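Local coordinates for protein probable chitinase A (Chromobacterium violaceum, PDB 4TX8) that probably hydrolyses chitin as a family 18 endochitinase, with a small chitin-binding module packed against its catalytic barrel, at residues Val41-Ala46 / Trp62-Ser67; Trp71-Ser76 / Trp401-Gly406. All blocks are in the same frame, centred on the assembly; numbering follows the deposited sequence.

Overall arrangement
From the N terminus, the chain first builds the small three-stranded antiparallel sheet of its carbohydrate-binding module. Interaction 1 closes a short loop of 15 residues within this module, bringing the segment before strand 71-73 back onto strand 40-43 and its hairpin turn. Interaction 2 opens only after that loop has closed, so the two lie in series. It spans 324 residues: strand 71-73, the other outer strand of the small sheet, meets the end of helix 399-404, which follows strand 393-397 of the catalytic barrel. The contacts touch directly: Arg404 donates a hydrogen bond to the carbonyl of Pro64 as well as to strand 71-73, and Asn44 donates one to the carbonyl of Asp405. Module and barrel are thus joined at several points.

Interaction 1 (Val41-Ala46 / Trp62-Ser67)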
loop_
_atom_site.group_PDB
_atom_site.type_symbol
_atom_site.label_atom_id
_atom_site.label_comp_id
_atom_site.label_asym_id
_atom_site.label_seq_id
_atom_site.Cartn_x
_atom_site.Cartn_y
_atom_site.Cartn_z
ATOM N N VAL A 41 -6.511 24.863 -14.729
ATOM C CA VAL A 41 -5.450 24.605 -15.694
ATOM C C VAL A 41 -5.195 23.111 -15.849
ATOM O O VAL A 41 -5.626 22.310 -15.022
ATOM C CB VAL A 41 -4.130 25.291 -15.288
ATOM C CG1 VAL A 41 -4.335 26.785 -15.140
ATOM C CG2 VAL A 41 -3.592 24.688 -13.998
ATOM N N SER A 42 -4.490 22.745 -16.913
ATOM C CA SER A 42 -4.085 21.365 -17.125
ATOM C C SER A 42 -2.616 21.186 -16.763
ATOM O O SER A 42 -1.770 21.995 -17.142
ATOM C CB SER A 42 -4.328 20.941 -18.575
ATOM O OG SER A 42 -3.855 19.623 -18.801
ATOM N N TYR A 43 -2.321 20.125 -16.021
ATOM C CA TYR A 43 -0.953 19.816 -15.625
ATOM C C TYR A 43 -0.812 18.313 -15.412
ATOM O O TYR A 43 -1.620 17.707 -14.707
ATOM C CB TYR A 43 -0.569 20.583 -14.357
ATOM C CG TYR A 43 0.884 20.433 -13.974
ATOM C CD1 TYR A 43 1.870 21.165 -14.619
ATOM C CD2 TYR A 43 1.268 19.560 -12.965
ATOM C CE1 TYR A 43 3.200 21.032 -14.273
ATOM C CE2 TYR A 43 2.595 19.418 -12.611
ATOM C CZ TYR A 43 3.556 20.157 -13.268
ATOM O OH TYR A 43 4.878 20.019 -12.915
ATOM N N ASN A 44 0.215 17.726 -16.025
ATOM C CA ASN A 44 0.371 16.272 -16.083
ATOM C C ASN A 44 -0.895 15.606 -16.612
ATOM O O ASN A 44 -1.277 14.528 -16.157
ATOM C CB ASN A 44 0.733 15.696 -14.709
ATOM C CG ASN A 44 2.148 16.043 -14.284
ATOM O OD1 ASN A 44 2.954 16.499 -15.093
ATOM N ND2 ASN A 44 2.461 15.814 -13.011
ATOM N N ASN A 45 -1.531 16.270 -17.576
ATOM C CA ASN A 45 -2.787 15.820 -18.177
ATOM C C ASN A 45 -3.906 15.639 -17.162
ATOM O O ASN A 45 -4.766 14.779 -17.323
ATOM C CB ASN A 45 -2.578 14.519 -18.952
ATOM C CG ASN A 45 -1.568 14.671 -20.067
ATOM O OD1 ASN A 45 -1.788 15.421 -21.019
ATOM N ND2 ASN A 45 -0.449 13.965 -19.953
ATOM N N ALA A 46 -3.891 16.461 -16.120
ATOM C CA ALA A 46 -4.962 16.468 -15.138
ATOM C C ALA A 46 -5.312 17.904 -14.788
ATOM O O ALA A 46 -4.553 18.827 -15.088
ATOM C CB ALA A 46 -4.562 15.692 -13.898
ATOM N N TRP A 62 6.272 26.937 -8.904
ATOM C CA TRP A 62 5.036 26.788 -8.141
ATOM C C TRP A 62 3.992 25.993 -8.925
ATOM O O TRP A 62 2.852 26.439 -9.084
ATOM C CB TRP A 62 4.471 28.158 -7.767
ATOM C CG TRP A 62 5.332 28.934 -6.824
ATOM C CD1 TRP A 62 6.388 28.462 -6.100
ATOM C CD2 TRP A 62 5.213 30.325 -6.503
ATOM N NE1 TRP A 62 6.935 29.474 -5.346
ATOM C CE2 TRP A 62 6.231 30.628 -5.574
ATOM C CE3 TRP A 62 4.345 31.346 -6.908
ATOM C CZ2 TRP A 62 6.404 31.908 -5.046
ATOM C CZ3 TRP A 62 4.519 32.619 -6.380
ATOM C CH2 TRP A 62 5.541 32.887 -5.460
ATOM N N ASN A 63 4.377 24.820 -9.419
ATOM C CA ASN A 63 3.475 24.031 -10.251
ATOM C C ASN A 63 2.410 23.339 -9.397
ATOM O O ASN A 63 2.617 23.120 -8.202
ATOM C CB ASN A 63 4.261 23.014 -11.094
ATOM C CG ASN A 63 4.831 21.874 -10.271
ATOM O OD1 ASN A 63 4.099 20.997 -9.808
ATOM N ND2 ASN A 63 6.148 21.869 -10.105
ATOM N N PRO A 64 1.255 23.012 -10.004
ATOM C CA PRO A 64 0.132 22.423 -9.264
ATOM C C PRO A 64 0.464 21.149 -8.475
ATOM O O PRO A 64 -0.114 20.943 -7.410
ATOM C CB PRO A 64 -0.879 22.119 -10.371
ATOM C CG PRO A 64 -0.615 23.160 -11.403
ATOM C CD PRO A 64 0.880 23.344 -11.393
ATOM N N ALA A 65 1.370 20.316 -8.977
ATOM C CA ALA A 65 1.716 19.078 -8.279
ATOM C C ALA A 65 2.579 19.357 -7.055
ATOM O O ALA A 65 2.640 18.554 -6.125
ATOM C CB ALA A 65 2.428 18.110 -9.218
ATOM N N ALA A 66 3.244 20.504 -7.057
ATOM C CA ALA A 66 4.160 20.843 -5.980
ATOM C C ALA A 66 3.578 21.875 -5.016
ATOM O O ALA A 66 4.188 22.181 -3.998
ATOM C CB ALA A 66 5.471 21.356 -6.563
ATOM N N SER A 67 2.400 22.410 -5.320
ATOM C CA SER A 67 1.904 23.554 -4.558
ATOM C C SER A 67 0.430 23.451 -4.166
ATOM O O SER A 67 -0.427 24.076 -4.788
ATOM C CB SER A 67 2.134 24.833 -5.367
ATOM O OG SER A 67 3.389 24.777 -6.026
HETATM O O HOH W 1 6.033 18.522 -10.757
#
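Tyr43 and Pro64 bring the two backbones closest, with their CA atoms 7.0 Å apart. In 41-46 a strand ends in a two-residue hairpin turn, where Asn44 and Asn45 both adopt the left-handed backbone conformation that asparagine tolerates well. In 62-67 Pro64 and Ala65 form a turn closed by Ala66 N to Asn63 O, 2.9 Å; proline's fixed phi suits its first corner. Tyr43 carries the contact. With CG anti to the backbone N (chi1 -174°), its ring reaches over this turn, and Pro64 CD sits 4.0 Å from the Tyr43 ring centroid, 15° off the normal, a CH-pi contact over the face. Ala65 CB, small enough to fit there, lies at the ring edge, 3.6 Å from Tyr43 CE2. Pro64 CG also touches Val41 CG2 at 4.2 Å. The Asn63 amide, turned 14° from the Tyr43 ring plane, packs against the hydroxyl end, Tyr43 OH 3.2 Å from Asn63 CG; a water 2.9 Å from Tyr43 OH also bonds weakly to Asn63 OD1, while Asn63 ND2 bonds to Asn61. Pro64 is buried among Trp29, Tyr48 and Trp71, with Tyr43 closing one side, in the small aromatic-rich packing of a family 5/12 carbohydrate-binding module.

Interaction 2 (Trp71-Ser76 / Trp401-Gly406); sequences WTPGGS and WDRRDG. With NAG (2-acetamido-2-deoxy-beta-D-glucopyranose), chain B.
Arg403 lays its guanidinium flat against the ring of Pro73, whose CG stands 3.9 Å from Arg403 CZ, over the centre of the plane. The arginine chain is extended from CG to NE and crosses the proline at about a right angle; the same guanidinium also makes a cation-pi contact with Phe124. Arg404 starts out the same way but bends at chi2 (53°) and again at chi3, which turns its guanidinium to the strand. Arg404 NH1 donates to Trp71 O at 2.7 Å, nearly straight (171°), and the acceptor lies in the guanidinium plane, although the donor stands 42° out of the carbonyl plane. From Arg404 NH2 a weaker bond reaches Trp71 O, and a water 2.8 Å from Arg404 NH2 bridges weakly to the same oxygen. Arg404 NE donates to Ser120 O. Strand 71-73 is an outer strand of the binding module's sheet, while helix 399-404 follows the last strand of the GH18 TIM barrel, so this is an interdomain contact. Thr72 and Gly74 make backbone hydrogen bonds with strand 46-50; Pro73, between them, lacks an N-H and offers an apolar ring. Pro73 CD lies over one face of the Arg404 guanidinium, 3.5 Å from Arg404 NH2, so that Pro73 packs against both arginines. Gly406, at positive phi, ends the helix in a Schellman motif. Further along, Gly75 and Ser76 border the bound N-acetylglucosamine.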
loop_
_atom_site.group_PDB
_atom_site.type_symbol
_atom_site.label_atom_id
_atom_site.label_comp_id
_atom_site.label_asym_id
_atom_site.label_seq_id
_atom_site.Cartn_x
_atom_site.Cartn_y
_atom_site.Cartn_z
ATOM N N TRP A 71 -2.966 25.235 -5.531
ATOM C CA TRP A 71 -3.775 24.442 -6.448
ATOM C C TRP A 71 -4.419 23.244 -5.767
ATOM O O TRP A 71 -3.767 22.523 -5.009
ATOM C CB TRP A 71 -2.924 23.953 -7.624
ATOM C CG TRP A 71 -2.329 25.054 -8.438
ATOM C CD1 TRP A 71 -1.071 25.572 -8.325
ATOM C CD2 TRP A 71 -2.969 25.780 -9.493
ATOM N NE1 TRP A 71 -0.888 26.574 -9.247
ATOM C CE2 TRP A 71 -2.039 26.722 -9.975
ATOM C CE3 TRP A 71 -4.238 25.725 -10.076
ATOM C CZ2 TRP A 71 -2.339 27.601 -11.012
ATOM C CZ3 TRP A 71 -4.533 26.597 -11.103
ATOM C CH2 TRP A 71 -3.588 27.523 -11.561
ATOM N N THR A 72 -5.699 23.029 -6.047
ATOM C CA THR A 72 -6.362 21.803 -5.629
ATOM C C THR A 72 -6.767 21.001 -6.865
ATOM O O THR A 72 -7.256 21.566 -7.843
ATOM C CB THR A 72 -7.597 22.085 -4.744
ATOM O OG1 THR A 72 -8.289 20.860 -4.478
ATOM C CG2 THR A 72 -8.545 23.055 -5.420
ATOM N N PRO A 73 -6.538 19.679 -6.833
ATOM C CA PRO A 73 -6.903 18.803 -7.951
ATOM C C PRO A 73 -8.398 18.854 -8.240
ATOM O O PRO A 73 -9.193 18.845 -7.303
ATOM C CB PRO A 73 -6.490 17.408 -7.461
ATOM C CG PRO A 73 -5.458 17.662 -6.411
ATOM C CD PRO A 73 -5.878 18.938 -5.744
ATOM N N GLY A 74 -8.771 18.911 -9.514
ATOM C CA GLY A 74 -10.172 18.936 -9.891
ATOM C C GLY A 74 -10.530 20.116 -10.774
ATOM O O GLY A 74 -9.711 21.008 -10.993
ATOM N N GLY A 75 -11.760 20.117 -11.281
ATOM C CA GLY A 75 -12.237 21.176 -12.153
ATOM C C GLY A 75 -12.224 20.790 -13.621
ATOM O O GLY A 75 -11.637 19.776 -14.000
ATOM N N SER A 76 -12.881 21.601 -14.447
ATOM C CA SER A 76 -12.885 21.391 -15.893
ATOM C C SER A 76 -13.222 22.682 -16.632
ATOM O O SER A 76 -13.699 23.644 -16.031
ATOM C CB SER A 76 -13.878 20.292 -16.281
ATOM O OG SER A 76 -15.213 20.759 -16.217
ATOM N N TRP A 401 -0.670 11.077 -2.959
ATOM C CA TRP A 401 0.439 11.550 -3.776
ATOM C C TRP A 401 0.115 11.381 -5.255
ATOM O O TRP A 401 0.460 12.237 -6.070
ATOM C CB TRP A 401 1.743 10.833 -3.421
ATOM C CG TRP A 401 2.449 11.477 -2.274
ATOM C CD1 TRP A 401 2.686 10.937 -1.046
ATOM C CD2 TRP A 401 2.988 12.805 -2.240
ATOM N NE1 TRP A 401 3.353 11.841 -0.251
ATOM C CE2 TRP A 401 3.549 12.997 -0.962
ATOM C CE3 TRP A 401 3.058 13.848 -3.170
ATOM C CZ2 TRP A 401 4.166 14.189 -0.588
ATOM C CZ3 TRP A 401 3.673 15.034 -2.796
ATOM C CH2 TRP A 401 4.220 15.193 -1.518
ATOM N N ASP A 402 -0.564 10.288 -5.595
ATOM C CA ASP A 402 -0.976 10.065 -6.976
ATOM C C ASP A 402 -1.953 11.145 -7.435
ATOM O O ASP A 402 -1.849 11.658 -8.549
ATOM C CB ASP A 402 -1.606 8.682 -7.141
ATOM C CG ASP A 402 -2.254 8.500 -8.500
ATOM O OD1 ASP A 402 -1.514 8.313 -9.489
ATOM O OD2 ASP A 402 -3.499 8.557 -8.580
ATOM N N ARG A 403 -2.896 11.487 -6.563
ATOM C CA ARG A 403 -3.875 12.534 -6.839
ATOM C C ARG A 403 -3.202 13.892 -7.020
ATOM O O ARG A 403 -3.497 14.626 -7.969
ATOM C CB ARG A 403 -4.905 12.598 -5.706
ATOM C CG ARG A 403 -5.907 13.745 -5.788
ATOM C CD ARG A 403 -6.878 13.654 -4.611
ATOM N NE ARG A 403 -7.797 14.786 -4.514
ATOM C CZ ARG A 403 -7.597 15.849 -3.740
ATOM N NH1 ARG A 403 -6.500 15.938 -2.999
ATOM N NH2 ARG A 403 -8.493 16.824 -3.708
ATOM N N ARG A 404 -2.293 14.218 -6.107
ATOM C CA ARG A 404 -1.571 15.483 -6.150
ATOM C C ARG A 404 -0.746 15.595 -7.433
ATOM O O ARG A 404 -0.633 16.673 -8.019
ATOM C CB ARG A 404 -0.676 15.620 -4.914
ATOM C CG ARG A 404 0.261 16.822 -4.911
ATOM C CD ARG A 404 -0.472 18.134 -5.166
ATOM N NE ARG A 404 -1.571 18.374 -4.236
ATOM C CZ ARG A 404 -2.346 19.454 -4.274
ATOM N NH1 ARG A 404 -2.136 20.390 -5.194
ATOM N NH2 ARG A 404 -3.328 19.606 -3.394
ATOM N N ASP A 405 -0.196 14.468 -7.879
ATOM C CA ASP A 405 0.668 14.442 -9.057
ATOM C C ASP A 405 -0.109 14.320 -10.372
ATOM O O ASP A 405 0.488 14.289 -11.446
ATOM C CB ASP A 405 1.678 13.294 -8.945
ATOM C CG ASP A 405 2.703 13.523 -7.843
ATOM O OD1 ASP A 405 2.946 14.695 -7.482
ATOM O OD2 ASP A 405 3.273 12.530 -7.344
ATOM N N GLY A 406 -1.434 14.252 -10.284
ATOM C CA GLY A 406 -2.278 14.218 -11.466
ATOM C C GLY A 406 -2.636 12.830 -11.972
ATOM O O GLY A 406 -2.819 12.637 -13.174
HETATM C C1 NAG B . -12.100 15.704 -19.444
HETATM C C2 NAG B . -12.326 17.108 -20.017
HETATM C C3 NAG B . -11.368 18.101 -19.365
HETATM C C4 NAG B . -11.471 18.018 -17.848
HETATM C C5 NAG B . -11.259 16.584 -17.381
HETATM C C6 NAG B . -11.421 16.417 -15.887
HETATM C C7 NAG B . -13.170 17.029 -22.331
HETATM C C8 NAG B . -12.794 17.068 -23.785
HETATM N N2 NAG B . -12.158 17.122 -21.463
HETATM O O1 NAG B . -13.003 14.811 -20.008
HETATM O O3 NAG B . -11.692 19.420 -19.786
HETATM O O4 NAG B . -10.471 18.837 -17.260
HETATM O O5 NAG B . -12.232 15.737 -18.009
HETATM O O6 NAG B . -12.712 15.926 -15.554
HETATM O O7 NAG B . -14.336 16.910 -21.966
HETATM O O HOH W 2 -4.682 21.629 -1.936
#